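Local coordinates for cycloserine biosynthesis protein DcsG (Streptomyces lavendulae, PDB 6JIL) that catalyses the ATP- and magnesium-dependent cyclisation of O-ureido-D-serine to the antibiotic D-cycloserine, as a monomeric ligase of the ATP-grasp family, at residues Thr81-Pro84 and Leu85-Ala89; Gln148-Gln151 and Arg152-Glu156; Arg223-Glu227 and Asp228-Val232. One frame throughout, in Å; residues are numbered along the deposited sequence.

Contact 1. Residues Thr81-Pro84 and Leu85-Ala89; sequences TPMP and LVRWA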
loop_
_atom_site.group_PDB
_atom_site.type_symbol
_atom_site.label_atom_id
_atom_site.label_comp_id
_atom_site.label_asym_id
_atom_site.label_seq_id
_atom_site.Cartn_x
_atom_site.Cartn_y
_atom_site.Cartn_z
ATOM N N THR A 81 -14.433 -1.577 1.959
ATOM C CA THR A 81 -13.716 -0.431 1.409
ATOM C C THR A 81 -14.455 -0.124 0.110
ATOM O O THR A 81 -14.244 -0.799 -0.897
ATOM C CB THR A 81 -12.238 -0.760 1.085
ATOM O OG1 THR A 81 -12.172 -1.894 0.210
ATOM C CG2 THR A 81 -11.465 -1.052 2.362
ATOM N N PRO A 82 -15.355 0.880 0.127
ATOM C CA PRO A 82 -16.132 1.269 -1.057
ATOM C C PRO A 82 -15.249 1.680 -2.227
ATOM O O PRO A 82 -14.107 2.090 -2.032
ATOM C CB PRO A 82 -17.004 2.413 -0.540
ATOM C CG PRO A 82 -16.174 2.996 0.566
ATOM C CD PRO A 82 -15.658 1.772 1.261
HETATM N N MSE A 83 -15.795 1.579 -3.437
HETATM C CA MSE A 83 -15.053 1.893 -4.654
HETATM C C MSE A 83 -14.214 3.164 -4.654
HETATM O O MSE A 83 -13.043 3.126 -5.037
HETATM C CB MSE A 83 -15.998 1.877 -5.855
HETATM C CG MSE A 83 -16.493 0.481 -6.176
HETATM SE SE MSE A 83 -15.047 -0.712 -6.698
HETATM C CE MSE A 83 -14.359 -1.195 -4.975
ATOM N N PRO A 84 -14.785 4.306 -4.232
ATOM C CA PRO A 84 -13.956 5.517 -4.237
ATOM C C PRO A 84 -12.621 5.262 -3.533
ATOM O O PRO A 84 -11.562 5.617 -4.052
ATOM C CB PRO A 84 -14.827 6.536 -3.503
ATOM C CG PRO A 84 -16.204 6.115 -3.889
ATOM C CD PRO A 84 -16.140 4.603 -3.738
ATOM N N LEU A 85 -12.686 4.629 -2.361
ATOM C CA LEU A 85 -11.492 4.304 -1.576
ATOM C C LEU A 85 -10.589 3.350 -2.354
ATOM O O LEU A 85 -9.380 3.536 -2.409
ATOM C CB LEU A 85 -11.882 3.633 -0.252
ATOM C CG LEU A 85 -10.970 3.752 0.980
ATOM C CD1 LEU A 85 -11.196 2.543 1.860
ATOM C CD2 LEU A 85 -9.510 3.849 0.592
ATOM N N VAL A 86 -11.179 2.322 -2.949
ATOM C CA VAL A 86 -10.408 1.348 -3.708
ATOM C C VAL A 86 -9.608 1.967 -4.855
ATOM O O VAL A 86 -8.397 1.761 -4.944
ATOM C CB VAL A 86 -11.323 0.231 -4.275
ATOM C CG1 VAL A 86 -10.523 -0.701 -5.200
ATOM C CG2 VAL A 86 -11.936 -0.563 -3.122
ATOM N N ARG A 87 -10.269 2.723 -5.727
ATOM C CA ARG A 87 -9.577 3.339 -6.858
ATOM C C ARG A 87 -8.459 4.265 -6.396
ATOM O O ARG A 87 -7.381 4.311 -6.993
ATOM C CB ARG A 87 -10.545 4.156 -7.726
ATOM C CG ARG A 87 -11.744 3.397 -8.256
ATOM C CD ARG A 87 -12.532 4.236 -9.261
ATOM N NE ARG A 87 -13.953 3.890 -9.244
ATOM C CZ ARG A 87 -14.858 4.450 -8.439
ATOM N NH1 ARG A 87 -14.499 5.398 -7.581
ATOM N NH2 ARG A 87 -16.124 4.048 -8.477
ATOM N N TRP A 88 -8.737 5.007 -5.331
ATOM C CA TRP A 88 -7.795 5.971 -4.775
ATOM C C TRP A 88 -6.604 5.303 -4.076
ATOM O O TRP A 88 -5.460 5.748 -4.220
ATOM C CB TRP A 88 -8.530 6.880 -3.785
ATOM C CG TRP A 88 -7.753 8.088 -3.344
ATOM C CD1 TRP A 88 -7.496 9.207 -4.078
ATOM C CD2 TRP A 88 -7.114 8.286 -2.078
ATOM N NE1 TRP A 88 -6.737 10.087 -3.353
ATOM C CE2 TRP A 88 -6.486 9.549 -2.122
ATOM C CE3 TRP A 88 -7.010 7.519 -0.914
ATOM C CZ2 TRP A 88 -5.761 10.066 -1.044
ATOM C CZ3 TRP A 88 -6.284 8.033 0.162
ATOM C CH2 TRP A 88 -5.669 9.298 0.084
ATOM N N ALA A 89 -6.880 4.227 -3.338
ATOM C CA ALA A 89 -5.856 3.519 -2.582
ATOM C C ALA A 89 -4.925 2.677 -3.427
ATOM O O ALA A 89 -3.815 2.382 -3.006
ATOM C CB ALA A 89 -6.509 2.644 -1.506
#
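The carbonyl oxygen of M83, a selenomethionine, receives the amide of R87: N of R87 lies 2.9 Å from O of M83. With 169° at the hydrogen, and the donor nearly in line with the C=O bond, this is a standard i to i+4 link in the first turn of helix 83-89. P82 holds the N-cap position and P84 falls within that turn, where a proline, having no N-H to donate, costs no helical bond. The neighbouring links follow the same spacing: N of V86 to O of P82 at 3.1 Å, and a more bent one, N of W88 to O of P84, at 3.2 Å.

The outer side of the turn is covered by R87. CG stands beside its backbone N (chi1 -56°) and the chain runs extended to NE; the twist at chi4 (88°) then lays the guanidinium back over the helix start. NH2 of R87 comes 3.4 Å from CB of M83, which lies over one face of the group, while NH1 of R87 approaches CA of P84 obliquely at 3.4 Å. NH2 of R87 also makes a long, weak ion pair with E71.

On the buried side, L85 reaches L250 and L272, and its side chain is about 9 Å from that of the magnesium ligand E271. W88, only partly exposed, packs on S240 and L244 of helix 227-244, and NE1 of W88 is hydrogen-bonded to OD1 of D97. T81 closes the inner side before the helix begins: CD1 of L85 rests 3.5 Å from CB of T81, and CG2 of V86 sits 3.6 Å from OG1 of T81.

Contact 2. Residues Gln148-Gln151 and Arg152-Glu156; sequences QRYQ and RSLAE
Y150 meets L154 where strand 148-151, an outermost strand of its antiparallel sheet, runs out and the chain turns toward helix 155-167. CD2 of Y150 is 4.2 Å from CB of L154; the two side chains cross at about a right angle, and the approach to the ring is oblique, so this is a loose apolar touch, not a stack. The phenol end is fixed by another partner, since OH of Y150 is hydrogen-bonded to H161 of the following helix.

Q151 comes next and carries the turn. Its O accepts N of L154 at 2.8 Å, with 163° at the hydrogen. The donor stands 41° above the carbonyl plane, off the lone pairs, and the backbone angles of R152 and S153 fit a type I beta turn. The turn itself brings CB of L154 to 3.4 Å from O of Q151. With CG beside its own backbone N (chi1 -57°), L154 then folds back over the bond, and CD1 of L154 comes 3.8 Å from N of Q151. The amide end adds little, NE2 of Q151 being 3.9 Å from OG of S153.

R152 leads away from the strand, and its NE is hydrogen-bonded to O of A131. The polar grip across the turn is therefore one main-chain bond covered by leucine carbons, while the side-chain polar ends of Y150 and R152 tie the turn to other parts of the domain.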
loop_
_atom_site.group_PDB
_atom_site.type_symbol
_atom_site.label_atom_id
_atom_site.label_comp_id
_atom_site.label_asym_id
_atom_site.label_seq_id
_atom_site.Cartn_x
_atom_site.Cartn_y
_atom_site.Cartn_z
ATOM N N GLN A 148 12.751 0.395 -9.010
ATOM C CA GLN A 148 14.199 0.376 -9.189
ATOM C C GLN A 148 14.920 1.634 -8.705
ATOM O O GLN A 148 14.357 2.732 -8.673
ATOM C CB GLN A 148 14.555 0.122 -10.663
ATOM C CG GLN A 148 14.030 -1.199 -11.219
ATOM C CD GLN A 148 14.612 -1.554 -12.584
ATOM O OE1 GLN A 148 14.107 -2.444 -13.276
ATOM N NE2 GLN A 148 15.682 -0.867 -12.971
ATOM N N ARG A 149 16.188 1.441 -8.355
ATOM C CA ARG A 149 17.071 2.485 -7.853
ATOM C C ARG A 149 18.089 2.867 -8.930
ATOM O O ARG A 149 18.638 1.999 -9.608
ATOM C CB ARG A 149 17.781 1.949 -6.607
ATOM C CG ARG A 149 18.782 2.864 -5.959
ATOM C CD ARG A 149 19.397 2.157 -4.763
ATOM N NE ARG A 149 20.308 3.013 -4.013
ATOM C CZ ARG A 149 20.724 2.746 -2.782
ATOM N NH1 ARG A 149 20.312 1.648 -2.165
ATOM N NH2 ARG A 149 21.536 3.587 -2.162
ATOM N N TYR A 150 18.335 4.163 -9.090
ATOM C CA TYR A 150 19.295 4.636 -10.091
ATOM C C TYR A 150 20.165 5.796 -9.616
ATOM O O TYR A 150 19.714 6.653 -8.853
ATOM C CB TYR A 150 18.586 5.119 -11.369
ATOM C CG TYR A 150 17.674 4.124 -12.048
ATOM C CD1 TYR A 150 16.337 3.990 -11.664
ATOM C CD2 TYR A 150 18.146 3.328 -13.091
ATOM C CE1 TYR A 150 15.490 3.081 -12.312
ATOM C CE2 TYR A 150 17.319 2.427 -13.740
ATOM C CZ TYR A 150 15.996 2.305 -13.352
ATOM O OH TYR A 150 15.194 1.408 -14.014
ATOM N N GLN A 151 21.409 5.818 -10.084
ATOM C CA GLN A 151 22.329 6.910 -9.787
ATOM C C GLN A 151 21.855 7.965 -10.782
ATOM O O GLN A 151 21.407 7.608 -11.868
ATOM C CB GLN A 151 23.768 6.494 -10.097
ATOM C CG GLN A 151 24.351 5.482 -9.123
ATOM C CD GLN A 151 25.627 4.840 -9.644
ATOM O OE1 GLN A 151 26.346 4.167 -8.902
ATOM N NE2 GLN A 151 25.908 5.036 -10.929
ATOM N N ARG A 152 21.940 9.247 -10.440
ATOM C CA ARG A 152 21.444 10.277 -11.352
ATOM C C ARG A 152 22.040 10.271 -12.756
ATOM O O ARG A 152 21.450 10.821 -13.688
ATOM C CB ARG A 152 21.597 11.675 -10.747
ATOM C CG ARG A 152 23.019 12.169 -10.582
ATOM C CD ARG A 152 23.014 13.684 -10.565
ATOM N NE ARG A 152 21.960 14.187 -9.696
ATOM C CZ ARG A 152 21.143 15.189 -10.005
ATOM N NH1 ARG A 152 21.251 15.813 -11.170
ATOM N NH2 ARG A 152 20.203 15.558 -9.152
ATOM N N SER A 153 23.197 9.645 -12.920
ATOM C CA SER A 153 23.830 9.601 -14.229
ATOM C C SER A 153 23.132 8.607 -15.148
ATOM O O SER A 153 23.375 8.587 -16.354
ATOM C CB SER A 153 25.304 9.218 -14.081
ATOM O OG SER A 153 25.440 7.945 -13.463
ATOM N N LEU A 154 22.260 7.785 -14.572
ATOM C CA LEU A 154 21.542 6.767 -15.333
ATOM C C LEU A 154 20.145 7.203 -15.763
ATOM O O LEU A 154 19.195 6.427 -15.694
ATOM C CB LEU A 154 21.433 5.493 -14.499
ATOM C CG LEU A 154 22.747 4.889 -14.014
ATOM C CD1 LEU A 154 22.452 3.740 -13.065
ATOM C CD2 LEU A 154 23.561 4.415 -15.209
ATOM N N ALA A 155 20.016 8.441 -16.213
ATOM C CA ALA A 155 18.715 8.939 -16.634
ATOM C C ALA A 155 18.149 8.182 -17.841
ATOM O O ALA A 155 16.988 7.774 -17.837
ATOM C CB ALA A 155 18.807 10.428 -16.943
ATOM N N GLU A 156 18.968 7.993 -18.871
ATOM C CA GLU A 156 18.515 7.309 -20.074
ATOM C C GLU A 156 17.975 5.920 -19.756
ATOM O O GLU A 156 16.860 5.583 -20.152
ATOM C CB GLU A 156 19.648 7.236 -21.106
ATOM C CG GLU A 156 19.199 6.874 -22.521
ATOM C CD GLU A 156 19.077 5.377 -22.737
ATOM O OE1 GLU A 156 18.565 4.967 -23.801
ATOM O OE2 GLU A 156 19.501 4.611 -21.846
#

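Contact 3. Residues Arg223-Glu227 and Asp228-Val232; sequences RDADE and DQRAV
Q229 reaches back along the helix start to take the amide of D226: OE1 of Q229 is 3.1 Å from N of D226. The hydrogen lies well in line (160°) and the donor sits in the amide plane, on a lone pair of OE1. The Q229 chain stretches beyond CG, and the rotation at chi3 (-57°) turns OE1 toward that N-H. Two main-chain bonds stand next to it, N of R230 to O of D226 at 3.0 Å and N of A231 to O of E227 at 2.7 Å, the second noticeably bent.

D226 is the N-cap of helix 227-244 and Q229 is three residues on, so the side-chain bond forms the half of a capping box in which the N3 residue holds the N-cap amide. The modelled position of the D226 carboxylate is doubtful, as it clashes with the Q229 amide. Flanking the cap, CB of A225 meets the aliphatic CG of R230 at 3.8 Å. R230 bends at chi3, bringing its guanidinium under the carbonyl of A225, whose O lies over one face and is 3.4 Å from NE of R230 without a hydrogen bond. O of D226 and CG of E227 lie at the guanidinium edge; OE1 of E227 stays 5.3 Å from NH2 of R230, too far for a salt bridge.

Beyond these, the turn packs on strands 186-192 and 195-202 of the five-stranded antiparallel sheet. A225 touches L189 and A199, with a weak hydrogen bond from its N to OH of Y196; R230 lies against L189 and Y196, and Q229 against T187.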
loop_
_atom_site.group_PDB
_atom_site.type_symbol
_atom_site.label_atom_id
_atom_site.label_comp_id
_atom_site.label_asym_id
_atom_site.label_seq_id
_atom_site.Cartn_x
_atom_site.Cartn_y
_atom_site.Cartn_z
ATOM N N ARG A 223 8.331 -3.679 15.873
ATOM C CA ARG A 223 8.901 -2.385 16.210
ATOM C C ARG A 223 7.868 -1.554 16.956
ATOM O O ARG A 223 6.666 -1.707 16.760
ATOM C CB ARG A 223 9.302 -1.648 14.935
ATOM C CG ARG A 223 10.242 -0.478 15.141
ATOM C CD ARG A 223 11.685 -0.959 15.201
ATOM N NE ARG A 223 12.576 -0.070 14.460
ATOM C CZ ARG A 223 13.827 -0.374 14.123
ATOM N NH1 ARG A 223 14.342 -1.552 14.461
ATOM N NH2 ARG A 223 14.562 0.494 13.438
ATOM N N ASP A 224 8.335 -0.672 17.817
ATOM C CA ASP A 224 7.421 0.190 18.545
ATOM C C ASP A 224 7.593 1.585 17.966
ATOM O O ASP A 224 8.621 2.229 18.181
ATOM C CB ASP A 224 7.762 0.177 20.027
ATOM C CG ASP A 224 6.541 0.026 20.889
ATOM O OD1 ASP A 224 5.830 1.036 21.085
ATOM O OD2 ASP A 224 6.282 -1.110 21.352
ATOM N N ALA A 225 6.601 2.039 17.210
ATOM C CA ALA A 225 6.667 3.355 16.578
ATOM C C ALA A 225 6.642 4.452 17.630
ATOM O O ALA A 225 5.887 4.364 18.599
ATOM C CB ALA A 225 5.501 3.531 15.610
ATOM N N ASP A 226 7.467 5.480 17.449
ATOM C CA ASP A 226 7.491 6.572 18.412
ATOM C C ASP A 226 6.341 7.532 18.156
ATOM O O ASP A 226 5.604 7.384 17.176
ATOM C CB ASP A 226 8.833 7.320 18.388
ATOM C CG ASP A 226 9.244 7.764 17.001
ATOM O OD1 ASP A 226 9.742 6.919 16.229
ATOM O OD2 ASP A 226 9.075 8.957 16.676
ATOM N N GLU A 227 6.180 8.500 19.054
ATOM C CA GLU A 227 5.107 9.489 18.957
ATOM C C GLU A 227 5.022 10.179 17.603
ATOM O O GLU A 227 3.951 10.251 17.006
ATOM C CB GLU A 227 5.267 10.541 20.055
ATOM C CG GLU A 227 4.897 10.034 21.432
ATOM C CD GLU A 227 5.178 11.045 22.526
ATOM O OE1 GLU A 227 4.716 10.820 23.668
ATOM O OE2 GLU A 227 5.863 12.056 22.249
ATOM N N ASP A 228 6.154 10.683 17.130
ATOM C CA ASP A 228 6.209 11.379 15.853
ATOM C C ASP A 228 5.712 10.530 14.701
ATOM O O ASP A 228 4.937 10.997 13.865
ATOM C CB ASP A 228 7.637 11.826 15.565
ATOM C CG ASP A 228 8.067 12.982 16.441
ATOM O OD1 ASP A 228 9.294 13.224 16.536
ATOM O OD2 ASP A 228 7.179 13.651 17.023
ATOM N N GLN A 229 6.161 9.281 14.657
ATOM C CA GLN A 229 5.766 8.381 13.591
ATOM C C GLN A 229 4.267 8.121 13.641
ATOM O O GLN A 229 3.585 8.198 12.615
ATOM C CB GLN A 229 6.557 7.077 13.699
ATOM C CG GLN A 229 8.058 7.278 13.561
ATOM C CD GLN A 229 8.836 5.982 13.661
ATOM O OE1 GLN A 229 8.738 5.263 14.656
ATOM N NE2 GLN A 229 9.620 5.678 12.630
ATOM N N ARG A 230 3.753 7.841 14.836
ATOM C CA ARG A 230 2.329 7.581 14.998
ATOM C C ARG A 230 1.543 8.843 14.692
ATOM O O ARG A 230 0.438 8.788 14.147
ATOM C CB ARG A 230 2.040 7.091 16.417
ATOM C CG ARG A 230 2.692 5.758 16.717
ATOM C CD ARG A 230 2.249 5.182 18.048
ATOM N NE ARG A 230 2.841 5.868 19.188
ATOM C CZ ARG A 230 2.622 5.521 20.452
ATOM N NH1 ARG A 230 1.821 4.496 20.731
ATOM N NH2 ARG A 230 3.202 6.199 21.439
ATOM N N ALA A 231 2.126 9.987 15.029
ATOM C CA ALA A 231 1.483 11.265 14.763
ATOM C C ALA A 231 1.352 11.490 13.252
ATOM O O ALA A 231 0.307 11.925 12.770
ATOM C CB ALA A 231 2.286 12.389 15.397
ATOM N N VAL A 232 2.408 11.187 12.504
ATOM C CA VAL A 232 2.369 11.368 11.062
ATOM C C VAL A 232 1.412 10.358 10.433
ATOM O O VAL A 232 0.576 10.719 9.603
ATOM C CB VAL A 232 3.782 11.224 10.435
ATOM C CG1 VAL A 232 3.675 11.099 8.923
ATOM C CG2 VAL A 232 4.628 12.438 10.780
#

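Along the chain the contacts follow in series, 81-89, then 148-156, then 223-232, each at or beside a helix start. None touches another. The centres of contacts 1 and 2 are 33 Å apart. Those of contacts 1 and 3 are 26 Å apart, and those of contacts 2 and 3 are 32 Å apart. Contacts 2 and 3 both fall in the ATP-grasp range but belong to different antiparallel sheets, the four-stranded and five-stranded ones, between which the nucleotide binds in this family. Y150 is about 10 Å from ADP and Q229 about 14 Å, measured from their side chains. Helix 227-244, begun in contact 3, packs its far end, S240 and L244, against contact 1.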